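Local coordinates for germination protein (Bacillus megaterium, PDB 6O59), which probably helps sense germinants, being the N-terminal domain of the A subunit of the GerK3 spore germinant receptor, at residues E172-G177 with V184-I189; K199-R204 with P230-Y235; N77-I82 with S110-D115; L6-S11 with G116-L121. All coordinates share one frame; numbering follows the deposited sequence.

From the N terminus, interaction 4 closes the longest loop, bringing 6-11, which leads into helix 10-20, against 116-121, the turn and start of strand 120-124. Interaction 3 is nested inside that loop and lays helix 78-86 on strand 110-114. The two touch, their centres about 9 Å apart, because strands 110-114 and 120-124 are neighbours in the first antiparallel sheet. Farther along the chain, interaction 1 closes the hairpin of strands 169-176 and 182-189 in a second sheet with the same 1-2-4-5-3 strand order. Interaction 2 follows in series, joining helix 195-206 to the loop before strand 235-237. It meets interaction 1 through the Glu172-Arg202 salt bridge. No two interactions cross.

Interaction 1 (E172-G177 with V184-I189); sequences ESMKIG and VTLMYI
Ser173 OG has two hydroxyl partners: it hydrogen-bonds Thr185 OG1 across the strands at 2.9 Å and Ser25 OG from another part of the chain. In both Ser173 and Thr185 the hydroxyl lies beside the backbone N, anti to the carbonyl carbon (chi1 -71° and -68°), which brings the two oxygens together above a non-hydrogen-bonded pair. Pairs of backbone bonds flank it. On one side Leu186 N gives a nearly straight bond to Glu172 O (2.8 Å), answered by Glu172 N to Leu186 O; on the other Met174 N bonds Val184 O (2.8 Å), answered by Val184 N to Met174 O. These pairs make an antiparallel beta hairpin, strands 169-176 and 182-189, with the first strand at one edge of a five-stranded sheet that helices cover on both faces. Thr185 and Met187 pack on helix 153-163, whereas Met174, Leu186 and Tyr188 pack on helix 195-206. On that second face Met174 CG runs alongside Val184 CG1 at 4.0 Å, the two side chains pointing the same way. Val184 CG2 instead meets Ile176 CG1 at 3.6 Å, the two side chains crossing at about a right angle. Leu186 CB sits against Glu172 CB at 4.2 Å. Beyond this the Glu172 chain runs out extended, and OE1 forms a salt bridge with Arg202 NE of helix 195-206. The same carboxylate oxygen approaches the Tyr188 ring obliquely, 4.5 Å from CE1.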
loop_
_atom_site.group_PDB
_atom_site.type_symbol
_atom_site.label_atom_id
_atom_site.label_comp_id
_atom_site.label_asym_id
_atom_site.label_seq_id
_atom_site.Cartn_x
_atom_site.Cartn_y
_atom_site.Cartn_z
ATOM N N GLU A 172 -0.538 8.300 -2.783
ATOM C CA GLU A 172 -0.524 9.626 -2.175
ATOM C C GLU A 172 -1.957 10.030 -1.885
ATOM O O GLU A 172 -2.757 10.183 -2.812
ATOM C CB GLU A 172 0.163 10.619 -3.138
ATOM C CG GLU A 172 0.645 11.892 -2.486
ATOM C CD GLU A 172 1.111 12.958 -3.460
ATOM O OE1 GLU A 172 1.793 12.611 -4.456
ATOM O OE2 GLU A 172 0.795 14.147 -3.223
ATOM N N SER A 173 -2.294 10.129 -0.601
ATOM C CA SER A 173 -3.619 10.535 -0.146
ATOM C C SER A 173 -3.685 12.038 0.021
ATOM O O SER A 173 -2.721 12.655 0.475
ATOM C CB SER A 173 -3.982 9.835 1.153
ATOM O OG SER A 173 -4.227 8.468 0.862
ATOM N N MET A 174 -4.797 12.643 -0.394
ATOM C CA MET A 174 -4.982 14.092 -0.288
ATOM C C MET A 174 -6.476 14.437 -0.173
ATOM O O MET A 174 -7.337 13.572 -0.348
ATOM C CB MET A 174 -4.282 14.872 -1.440
ATOM C CG MET A 174 -4.781 14.546 -2.829
ATOM S SD MET A 174 -3.542 14.872 -4.110
ATOM C CE MET A 174 -3.541 16.726 -4.150
ATOM N N LYS A 175 -6.756 15.691 0.200
ATOM C CA LYS A 175 -8.092 16.241 0.375
ATOM C C LYS A 175 -8.251 17.365 -0.616
ATOM O O LYS A 175 -7.640 18.419 -0.471
ATOM C CB LYS A 175 -8.326 16.701 1.829
ATOM C CG LYS A 175 -8.657 15.541 2.751
ATOM C CD LYS A 175 -8.827 15.964 4.197
ATOM C CE LYS A 175 -8.707 14.810 5.180
ATOM N NZ LYS A 175 -9.926 13.962 5.260
ATOM N N ILE A 176 -9.005 17.101 -1.678
ATOM C CA ILE A 176 -9.252 18.076 -2.734
ATOM C C ILE A 176 -10.714 18.494 -2.660
ATOM O O ILE A 176 -11.529 17.754 -2.129
ATOM C CB ILE A 176 -8.861 17.534 -4.134
ATOM C CG1 ILE A 176 -9.740 16.340 -4.549
ATOM C CG2 ILE A 176 -7.373 17.171 -4.182
ATOM C CD1 ILE A 176 -9.993 16.226 -5.993
ATOM N N GLY A 177 -11.027 19.666 -3.179
ATOM C CA GLY A 177 -12.391 20.167 -3.194
ATOM C C GLY A 177 -12.446 21.675 -3.176
ATOM O O GLY A 177 -11.644 22.322 -2.486
ATOM N N VAL A 184 -9.181 11.732 -1.595
ATOM C CA VAL A 184 -8.682 11.248 -2.868
ATOM C C VAL A 184 -7.348 10.534 -2.656
ATOM O O VAL A 184 -6.537 10.998 -1.853
ATOM C CB VAL A 184 -8.546 12.479 -3.823
ATOM C CG1 VAL A 184 -7.421 12.320 -4.839
ATOM C CG2 VAL A 184 -9.863 12.770 -4.523
ATOM N N THR A 185 -7.115 9.421 -3.384
ATOM C CA THR A 185 -5.825 8.737 -3.385
ATOM C C THR A 185 -5.314 8.690 -4.845
ATOM O O THR A 185 -6.010 8.236 -5.753
ATOM C CB THR A 185 -5.855 7.376 -2.673
ATOM O OG1 THR A 185 -6.050 7.609 -1.278
ATOM C CG2 THR A 185 -4.545 6.600 -2.849
ATOM N N LEU A 186 -4.105 9.206 -5.035
ATOM C CA LEU A 186 -3.349 9.283 -6.283
ATOM C C LEU A 186 -2.352 8.098 -6.364
ATOM O O LEU A 186 -1.727 7.766 -5.365
ATOM C CB LEU A 186 -2.607 10.628 -6.256
ATOM C CG LEU A 186 -1.909 11.113 -7.525
ATOM C CD1 LEU A 186 -1.981 12.604 -7.615
ATOM C CD2 LEU A 186 -0.443 10.704 -7.545
ATOM N N MET A 187 -2.195 7.490 -7.543
ATOM C CA MET A 187 -1.296 6.361 -7.813
ATOM C C MET A 187 -0.411 6.594 -9.033
ATOM O O MET A 187 -0.896 7.087 -10.052
ATOM C CB MET A 187 -2.120 5.100 -8.101
ATOM C CG MET A 187 -2.310 4.201 -6.967
ATOM S SD MET A 187 -3.299 2.855 -7.647
ATOM C CE MET A 187 -4.083 2.276 -6.178
ATOM N N TYR A 188 0.847 6.130 -8.966
ATOM C CA TYR A 188 1.812 6.159 -10.066
ATOM C C TYR A 188 2.941 5.186 -9.751
ATOM O O TYR A 188 3.208 4.936 -8.572
ATOM C CB TYR A 188 2.347 7.588 -10.332
ATOM C CG TYR A 188 3.179 8.166 -9.206
ATOM C CD1 TYR A 188 2.580 8.794 -8.114
ATOM C CD2 TYR A 188 4.575 8.104 -9.242
ATOM C CE1 TYR A 188 3.345 9.321 -7.072
ATOM C CE2 TYR A 188 5.349 8.626 -8.205
ATOM C CZ TYR A 188 4.733 9.236 -7.124
ATOM O OH TYR A 188 5.514 9.748 -6.112
ATOM N N ILE A 189 3.605 4.636 -10.794
ATOM C CA ILE A 189 4.732 3.745 -10.560
ATOM C C ILE A 189 5.988 4.592 -10.684
ATOM O O ILE A 189 6.352 5.035 -11.787
ATOM C CB ILE A 189 4.785 2.449 -11.439
ATOM C CG1 ILE A 189 3.508 1.594 -11.280
ATOM C CG2 ILE A 189 6.038 1.610 -11.099
ATOM C CD1 ILE A 189 3.349 0.444 -12.289
#

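Interaction 2 (K199-R204 with P230-Y235); sequences KEIRKR and PFPTIY
Arg204 bends around Phe231-Pro232, a Phe-cis-Pro step in the loop that leads to strand 235-237, and so packs helix 195-206 against that loop. Its CB stands 4.1 Å from Pro232 CD. Next, CG reaches the backbone, 3.4 Å from Phe231 O, with CD running past the same oxygen. The bend comes at chi2 (-60°) and turns the tip back beside the phenyl ring: NE lies at the ring edge, in its plane, and CD1 stands over the centre of the guanidinium, 3.7 Å from CZ. The two planes are steeply inclined, 69° apart. Farther along the same side of the ring, CE1 touches Glu200 CB (3.8 Å) and CZ meets Ile201 CG1, the Ile201 and Phe231 side chains crossing at about a right angle. The cis peptide folds Pro232 back so that its CB covers a face of the Phe231 ring, and its CG packs on Ile201 CG1 at 3.8 Å. Ile201 and Pro232 both continue onto Ala265 of strand 262-265. At the arginine tip, Arg204 NH1 makes a salt bridge to Glu200 OE1 at 2.9 Å, an oxygen that Lys203 NZ also approaches, at 3.5 Å.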
loop_
_atom_site.group_PDB
_atom_site.type_symbol
_atom_site.label_atom_id
_atom_site.label_comp_id
_atom_site.label_asym_id
_atom_site.label_seq_id
_atom_site.Cartn_x
_atom_site.Cartn_y
_atom_site.Cartn_z
ATOM N N LYS A 199 4.180 15.685 -11.019
ATOM C CA LYS A 199 4.172 16.995 -10.350
ATOM C C LYS A 199 3.045 17.890 -10.883
ATOM O O LYS A 199 2.369 18.540 -10.089
ATOM C CB LYS A 199 5.534 17.741 -10.497
ATOM C CG LYS A 199 6.829 17.014 -10.056
ATOM C CD LYS A 199 6.825 16.361 -8.655
ATOM C CE LYS A 199 6.795 14.842 -8.710
ATOM N NZ LYS A 199 7.067 14.245 -7.379
ATOM N N GLU A 200 2.831 17.897 -12.215
ATOM C CA GLU A 200 1.801 18.705 -12.867
ATOM C C GLU A 200 0.393 18.215 -12.570
ATOM O O GLU A 200 -0.483 19.040 -12.319
ATOM C CB GLU A 200 2.020 18.785 -14.383
ATOM C CG GLU A 200 3.052 19.834 -14.788
ATOM C CD GLU A 200 2.953 21.210 -14.146
ATOM O OE1 GLU A 200 1.838 21.783 -14.115
ATOM O OE2 GLU A 200 3.996 21.712 -13.667
ATOM N N ILE A 201 0.167 16.892 -12.594
ATOM C CA ILE A 201 -1.158 16.337 -12.325
ATOM C C ILE A 201 -1.546 16.581 -10.841
ATOM O O ILE A 201 -2.681 16.989 -10.572
ATOM C CB ILE A 201 -1.224 14.850 -12.747
ATOM C CG1 ILE A 201 -1.244 14.750 -14.304
ATOM C CG2 ILE A 201 -2.434 14.141 -12.096
ATOM C CD1 ILE A 201 -1.098 13.411 -14.903
ATOM N N ARG A 202 -0.585 16.393 -9.911
ATOM C CA ARG A 202 -0.762 16.602 -8.472
ATOM C C ARG A 202 -1.148 18.065 -8.189
ATOM O O ARG A 202 -2.111 18.303 -7.455
ATOM C CB ARG A 202 0.521 16.205 -7.727
ATOM C CG ARG A 202 0.459 16.328 -6.200
ATOM C CD ARG A 202 1.851 16.274 -5.609
ATOM N NE ARG A 202 2.486 14.970 -5.824
ATOM C CZ ARG A 202 3.785 14.787 -6.043
ATOM N NH1 ARG A 202 4.266 13.566 -6.235
ATOM N NH2 ARG A 202 4.616 15.822 -6.065
ATOM N N LYS A 203 -0.412 19.024 -8.798
ATOM C CA LYS A 203 -0.622 20.473 -8.716
ATOM C C LYS A 203 -2.050 20.830 -9.171
ATOM O O LYS A 203 -2.745 21.530 -8.445
ATOM C CB LYS A 203 0.441 21.199 -9.565
ATOM C CG LYS A 203 0.251 22.702 -9.777
ATOM C CD LYS A 203 1.159 23.208 -10.896
ATOM C CE LYS A 203 0.685 24.513 -11.487
ATOM N NZ LYS A 203 1.544 24.946 -12.623
ATOM N N ARG A 204 -2.498 20.307 -10.328
ATOM C CA ARG A 204 -3.837 20.555 -10.875
ATOM C C ARG A 204 -4.923 20.020 -9.957
ATOM O O ARG A 204 -5.936 20.692 -9.766
ATOM C CB ARG A 204 -4.004 19.937 -12.279
ATOM C CG ARG A 204 -3.181 20.597 -13.380
ATOM C CD ARG A 204 -3.489 22.070 -13.581
ATOM N NE ARG A 204 -3.187 22.526 -14.942
ATOM C CZ ARG A 204 -1.969 22.840 -15.381
ATOM N NH1 ARG A 204 -0.913 22.714 -14.583
ATOM N NH2 ARG A 204 -1.796 23.262 -16.627
ATOM N N PRO A 230 -9.897 21.213 -19.117
ATOM C CA PRO A 230 -8.518 21.648 -18.832
ATOM C C PRO A 230 -7.614 20.453 -18.508
ATOM O O PRO A 230 -8.107 19.360 -18.195
ATOM C CB PRO A 230 -8.689 22.577 -17.626
ATOM C CG PRO A 230 -9.894 22.036 -16.918
ATOM C CD PRO A 230 -10.813 21.529 -17.996
ATOM N N PHE A 231 -6.293 20.668 -18.586
ATOM C CA PHE A 231 -5.293 19.654 -18.288
ATOM C C PHE A 231 -5.382 19.186 -16.814
ATOM O O PHE A 231 -5.437 20.014 -15.902
ATOM C CB PHE A 231 -3.869 20.182 -18.600
ATOM C CG PHE A 231 -2.757 19.281 -18.112
ATOM C CD1 PHE A 231 -2.216 19.443 -16.839
ATOM C CD2 PHE A 231 -2.293 18.229 -18.899
ATOM C CE1 PHE A 231 -1.221 18.580 -16.372
ATOM C CE2 PHE A 231 -1.304 17.363 -18.427
ATOM C CZ PHE A 231 -0.772 17.547 -17.170
ATOM N N PRO A 232 -5.317 17.865 -16.559
ATOM C CA PRO A 232 -5.261 16.767 -17.529
ATOM C C PRO A 232 -6.649 16.196 -17.820
ATOM O O PRO A 232 -7.504 16.155 -16.934
ATOM C CB PRO A 232 -4.365 15.746 -16.815
ATOM C CG PRO A 232 -4.649 15.970 -15.312
ATOM C CD PRO A 232 -5.310 17.342 -15.177
ATOM N N THR A 233 -6.867 15.733 -19.062
ATOM C CA THR A 233 -8.103 15.038 -19.427
ATOM C C THR A 233 -8.099 13.736 -18.670
ATOM O O THR A 233 -7.021 13.168 -18.453
ATOM C CB THR A 233 -8.199 14.826 -20.928
ATOM O OG1 THR A 233 -7.061 14.088 -21.392
ATOM C CG2 THR A 233 -8.353 16.112 -21.665
ATOM N N ILE A 234 -9.265 13.280 -18.217
ATOM C CA ILE A 234 -9.308 12.051 -17.421
ATOM C C ILE A 234 -10.185 10.992 -18.106
ATOM O O ILE A 234 -11.146 11.318 -18.826
ATOM C CB ILE A 234 -9.735 12.289 -15.934
ATOM C CG1 ILE A 234 -11.131 12.943 -15.832
ATOM C CG2 ILE A 234 -8.683 13.100 -15.174
ATOM C CD1 ILE A 234 -11.763 12.981 -14.420
ATOM N N TYR A 235 -9.827 9.718 -17.873
ATOM C CA TYR A 235 -10.548 8.568 -18.387
ATOM C C TYR A 235 -11.055 7.729 -17.208
ATOM O O TYR A 235 -10.265 7.330 -16.359
ATOM C CB TYR A 235 -9.652 7.768 -19.336
ATOM C CG TYR A 235 -10.176 6.394 -19.679
ATOM C CD1 TYR A 235 -11.271 6.232 -20.523
ATOM C CD2 TYR A 235 -9.569 5.248 -19.167
ATOM C CE1 TYR A 235 -11.767 4.964 -20.827
ATOM C CE2 TYR A 235 -10.047 3.978 -19.479
ATOM C CZ TYR A 235 -11.140 3.842 -20.311
ATOM O OH TYR A 235 -11.609 2.593 -20.608
#

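Interaction 3 (N77-I82 with S110-D115); sequences NALELI and SLLIVD
Leu79 and Ile82 meet Leu112 and Val114 mainly through methyl groups; with no ring, amide or carboxylate among the touching groups there are no flat faces or edges, and aliphatic side chains make the contact. Leu79 CD1 settles between two residues of the strand, 3.8 Å from Leu112 CD2 and 3.8 Å from Val114 CG2. Its side chain slides past both of theirs in the opposite direction. With CG anti to the backbone N (chi1 -162°), the leucine leans off the side of the helix until this methyl reaches the strand. One helical turn on, Ile82 CG2 comes to Leu112 CD2 from another quarter, at 3.6 Å and with the side chains crossing at about a right angle, so that the single leucine methyl is held by two helix residues. Ala78 CB closes the other end more distantly, 4.4 Å from Val114 CG1. The buried patch continues outward: Leu79 also packs on Leu121 of the next strand, Ala78 and Val114 share Leu40, and Ile82 touches Met65. On the other side of strand 110-114, Leu111 packs on helix 98-106. The axes of 78-82 and 110-114 come within 9.7 Å, their N-to-C directions 143° apart, a layered alpha/beta packing in which helices cover both faces of an antiparallel sheet.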
loop_
_atom_site.group_PDB
_atom_site.type_symbol
_atom_site.label_atom_id
_atom_site.label_comp_id
_atom_site.label_asym_id
_atom_site.label_seq_id
_atom_site.Cartn_x
_atom_site.Cartn_y
_atom_site.Cartn_z
ATOM N N ASN A 77 16.566 -15.235 20.678
ATOM C CA ASN A 77 15.683 -16.240 20.073
ATOM C C ASN A 77 14.221 -15.746 19.875
ATOM O O ASN A 77 13.398 -16.505 19.356
ATOM C CB ASN A 77 15.695 -17.522 20.912
ATOM N N ALA A 78 13.921 -14.476 20.234
ATOM C CA ALA A 78 12.584 -13.861 20.174
ATOM C C ALA A 78 11.804 -14.206 18.907
ATOM O O ALA A 78 10.692 -14.712 19.018
ATOM C CB ALA A 78 12.681 -12.350 20.320
ATOM N N LEU A 79 12.391 -13.975 17.718
ATOM C CA LEU A 79 11.744 -14.215 16.423
ATOM C C LEU A 79 11.422 -15.700 16.200
ATOM O O LEU A 79 10.303 -16.016 15.791
ATOM C CB LEU A 79 12.630 -13.678 15.293
ATOM C CG LEU A 79 11.980 -13.435 13.941
ATOM C CD1 LEU A 79 11.018 -12.268 14.000
ATOM C CD2 LEU A 79 13.034 -13.174 12.890
ATOM N N GLU A 80 12.383 -16.595 16.490
ATOM C CA GLU A 80 12.222 -18.041 16.338
ATOM C C GLU A 80 11.224 -18.596 17.378
ATOM O O GLU A 80 10.397 -19.437 17.035
ATOM C CB GLU A 80 13.584 -18.754 16.418
ATOM C CG GLU A 80 14.194 -19.092 15.057
ATOM C CD GLU A 80 14.662 -17.984 14.116
ATOM O OE1 GLU A 80 14.767 -16.814 14.555
ATOM O OE2 GLU A 80 14.939 -18.296 12.932
ATOM N N LEU A 81 11.256 -18.089 18.616
ATOM C CA LEU A 81 10.325 -18.501 19.670
ATOM C C LEU A 81 8.888 -18.107 19.317
ATOM O O LEU A 81 7.965 -18.892 19.548
ATOM C CB LEU A 81 10.729 -17.870 21.016
ATOM C CG LEU A 81 11.323 -18.780 22.096
ATOM C CD1 LEU A 81 10.260 -19.631 22.789
ATOM C CD2 LEU A 81 12.507 -19.586 21.586
ATOM N N ILE A 82 8.712 -16.894 18.745
ATOM C CA ILE A 82 7.415 -16.359 18.339
ATOM C C ILE A 82 6.910 -17.137 17.132
ATOM O O ILE A 82 5.715 -17.453 17.079
ATOM C CB ILE A 82 7.492 -14.822 18.073
ATOM C CG1 ILE A 82 7.484 -14.031 19.419
ATOM C CG2 ILE A 82 6.372 -14.337 17.135
ATOM C CD1 ILE A 82 7.828 -12.495 19.357
ATOM N N SER A 110 2.439 -10.608 6.020
ATOM C CA SER A 110 2.658 -9.714 7.157
ATOM C C SER A 110 4.086 -9.899 7.619
ATOM O O SER A 110 4.568 -11.036 7.723
ATOM C CB SER A 110 1.671 -9.977 8.287
ATOM O OG SER A 110 0.360 -9.838 7.778
ATOM N N LEU A 111 4.786 -8.785 7.795
ATOM C CA LEU A 111 6.164 -8.823 8.244
ATOM C C LEU A 111 6.217 -8.630 9.734
ATOM O O LEU A 111 5.454 -7.831 10.285
ATOM C CB LEU A 111 7.047 -7.757 7.547
ATOM C CG LEU A 111 7.000 -7.631 6.017
ATOM C CD1 LEU A 111 7.855 -6.490 5.563
ATOM C CD2 LEU A 111 7.428 -8.896 5.325
ATOM N N LEU A 112 7.108 -9.370 10.391
ATOM C CA LEU A 112 7.363 -9.198 11.810
ATOM C C LEU A 112 8.844 -8.812 11.958
ATOM O O LEU A 112 9.735 -9.581 11.595
ATOM C CB LEU A 112 6.978 -10.432 12.646
ATOM C CG LEU A 112 7.430 -10.388 14.113
ATOM C CD1 LEU A 112 6.684 -9.343 14.901
ATOM C CD2 LEU A 112 7.309 -11.731 14.760
ATOM N N ILE A 113 9.084 -7.578 12.414
ATOM C CA ILE A 113 10.426 -7.026 12.578
ATOM C C ILE A 113 10.691 -6.797 14.078
ATOM O O ILE A 113 9.854 -6.215 14.766
ATOM C CB ILE A 113 10.589 -5.736 11.719
ATOM C CG1 ILE A 113 10.004 -5.943 10.282
ATOM C CG2 ILE A 113 12.064 -5.259 11.698
ATOM C CD1 ILE A 113 10.235 -4.843 9.263
ATOM N N VAL A 114 11.842 -7.291 14.580
ATOM C CA VAL A 114 12.231 -7.190 15.988
ATOM C C VAL A 114 13.524 -6.329 16.111
ATOM O O VAL A 114 14.440 -6.445 15.291
ATOM C CB VAL A 114 12.353 -8.599 16.639
ATOM C CG1 VAL A 114 12.712 -8.506 18.124
ATOM C CG2 VAL A 114 11.059 -9.409 16.460
ATOM N N ASP A 115 13.551 -5.466 17.162
ATOM C CA ASP A 115 14.514 -4.428 17.550
ATOM C C ASP A 115 15.925 -4.593 17.040
ATOM O O ASP A 115 16.488 -3.590 16.594
ATOM C CB ASP A 115 14.587 -4.240 19.070
ATOM C CG ASP A 115 14.998 -2.838 19.542
ATOM O OD1 ASP A 115 15.437 -2.014 18.685
ATOM O OD2 ASP A 115 14.872 -2.559 20.769
#

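Interaction 4 (L6-S11 with G116-L121); sequences LKNLLS and GINRVL
Leu6 and Val120 make the close-packed end of this contact, with Leu6 CD2 on Val120 CG2 at 3.8 Å and the two side chains crossing at about a right angle. Leu6 CB also lies 3.4 Å from Asn118 O. Leu6 and Val120 are both buried: Leu6 reaches Trp98 and Leu101 of helix 98-106, and Val120 rests on Leu101 as well as on Leu111 and Ile113 of strand 110-114. Toward solvent the contact becomes polar. There Asn8 and Asn118 lie side by side and point the same way, their amide planes only 11° apart, but slipped so that Asn8 ND2 comes to Asn118 CB and CG rather than to its oxygen. Asn8 CG sits beside its own backbone N, anti to the carbonyl carbon (chi1 -77°), which directs the amide along Asn118. Asn118 has a left-handed backbone (phi 78°) in the turn of the beta hairpin that joins strands 110-114 and 120-124, and the N-terminal segment is draped over this turn just before helix 10-20 begins, with Leu9 at the N-cap position. Lys7 O faces Asn118 CB at 3.4 Å. Farther along the turn, exposed Gly116 turns a CA-H toward Asn8 O. Where the helix starts, Leu10 N probably hydrogen-bonds Asp115 O, while the Leu10 side chain turns inward onto Ile113.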
loop_
_atom_site.group_PDB
_atom_site.type_symbol
_atom_site.label_atom_id
_atom_site.label_comp_id
_atom_site.label_asym_id
_atom_site.label_seq_id
_atom_site.Cartn_x
_atom_site.Cartn_y
_atom_site.Cartn_z
ATOM N N LEU A 6 19.656 -6.719 5.654
ATOM C CA LEU A 6 18.766 -5.958 6.529
ATOM C C LEU A 6 19.534 -5.361 7.704
ATOM O O LEU A 6 20.491 -5.961 8.211
ATOM C CB LEU A 6 17.603 -6.835 7.013
ATOM C CG LEU A 6 16.310 -6.914 6.173
ATOM C CD1 LEU A 6 16.492 -6.535 4.724
ATOM C CD2 LEU A 6 15.665 -8.267 6.294
ATOM N N LYS A 7 19.128 -4.149 8.105
ATOM C CA LYS A 7 19.754 -3.429 9.205
ATOM C C LYS A 7 19.365 -4.092 10.523
ATOM O O LYS A 7 18.311 -4.713 10.596
ATOM C CB LYS A 7 19.369 -1.935 9.177
ATOM C CG LYS A 7 19.859 -1.152 7.935
ATOM C CD LYS A 7 21.390 -1.110 7.728
ATOM C CE LYS A 7 22.106 -0.011 8.482
ATOM N NZ LYS A 7 23.563 -0.288 8.638
ATOM N N ASN A 8 20.238 -4.018 11.543
ATOM C CA ASN A 8 19.955 -4.632 12.839
ATOM C C ASN A 8 18.912 -3.833 13.604
ATOM O O ASN A 8 18.007 -4.446 14.156
ATOM C CB ASN A 8 21.214 -4.830 13.666
ATOM C CG ASN A 8 22.028 -6.015 13.211
ATOM O OD1 ASN A 8 23.075 -5.864 12.572
ATOM N ND2 ASN A 8 21.564 -7.226 13.524
ATOM N N LEU A 9 18.973 -2.486 13.578
ATOM C CA LEU A 9 17.970 -1.656 14.260
ATOM C C LEU A 9 16.619 -1.685 13.530
ATOM O O LEU A 9 16.574 -1.621 12.298
ATOM C CB LEU A 9 18.442 -0.203 14.430
ATOM C CG LEU A 9 19.628 0.049 15.373
ATOM C CD1 LEU A 9 20.204 1.417 15.137
ATOM C CD2 LEU A 9 19.229 -0.109 16.834
ATOM N N LEU A 10 15.524 -1.798 14.307
ATOM C CA LEU A 10 14.140 -1.821 13.820
ATOM C C LEU A 10 13.785 -0.462 13.197
ATOM O O LEU A 10 13.160 -0.414 12.136
ATOM C CB LEU A 10 13.195 -2.184 14.995
ATOM C CG LEU A 10 11.699 -1.920 14.895
ATOM C CD1 LEU A 10 11.055 -2.774 13.841
ATOM C CD2 LEU A 10 11.032 -2.200 16.202
ATOM N N SER A 11 14.229 0.630 13.849
ATOM C CA SER A 11 14.066 2.018 13.417
ATOM C C SER A 11 14.602 2.207 12.005
ATOM O O SER A 11 13.943 2.840 11.176
ATOM C CB SER A 11 14.804 2.950 14.376
ATOM O OG SER A 11 16.185 2.632 14.469
ATOM N N GLY A 116 16.510 -5.784 17.156
ATOM C CA GLY A 116 17.883 -5.980 16.701
ATOM C C GLY A 116 18.183 -7.321 16.076
ATOM O O GLY A 116 19.307 -7.812 16.229
ATOM N N ILE A 117 17.197 -7.924 15.423
ATOM C CA ILE A 117 17.431 -9.300 14.915
ATOM C C ILE A 117 18.036 -9.291 13.515
ATOM O O ILE A 117 18.889 -10.150 13.280
ATOM C CB ILE A 117 16.172 -10.161 15.034
ATOM C CG1 ILE A 117 16.224 -11.013 16.300
ATOM C CG2 ILE A 117 16.031 -11.025 13.810
ATOM C CD1 ILE A 117 15.219 -10.623 17.335
ATOM N N ASN A 118 17.564 -8.423 12.619
ATOM C CA ASN A 118 18.094 -8.277 11.229
ATOM C C ASN A 118 17.611 -9.382 10.270
ATOM O O ASN A 118 18.079 -9.405 9.128
ATOM C CB ASN A 118 19.561 -7.834 11.171
ATOM C CG ASN A 118 20.507 -8.858 10.586
ATOM O OD1 ASN A 118 20.216 -10.044 10.554
ATOM N ND2 ASN A 118 21.657 -8.401 10.126
ATOM N N ARG A 119 16.726 -10.268 10.733
ATOM C CA ARG A 119 16.042 -11.283 9.892
ATOM C C ARG A 119 14.561 -10.945 10.046
ATOM O O ARG A 119 14.151 -10.627 11.174
ATOM C CB ARG A 119 16.416 -12.731 10.241
ATOM C CG ARG A 119 17.851 -13.172 9.960
ATOM C CD ARG A 119 18.361 -14.589 10.212
ATOM N NE ARG A 119 19.787 -14.780 9.939
ATOM C CZ ARG A 119 20.483 -15.890 10.188
ATOM N NH1 ARG A 119 19.889 -16.936 10.731
ATOM N NH2 ARG A 119 21.771 -15.949 9.899
ATOM N N VAL A 120 13.806 -10.941 8.954
ATOM C CA VAL A 120 12.373 -10.556 9.071
ATOM C C VAL A 120 11.522 -11.799 8.858
ATOM O O VAL A 120 11.855 -12.586 7.979
ATOM C CB VAL A 120 12.033 -9.432 8.083
ATOM C CG1 VAL A 120 10.544 -9.266 7.887
ATOM C CG2 VAL A 120 12.652 -8.125 8.528
ATOM N N LEU A 121 10.489 -11.965 9.675
ATOM C CA LEU A 121 9.577 -13.117 9.528
ATOM C C LEU A 121 8.375 -12.714 8.678
ATOM O O LEU A 121 7.795 -11.675 8.947
ATOM C CB LEU A 121 9.127 -13.557 10.921
ATOM C CG LEU A 121 8.087 -14.668 10.945
ATOM C CD1 LEU A 121 8.003 -15.280 12.322
ATOM C CD2 LEU A 121 6.732 -14.139 10.530
#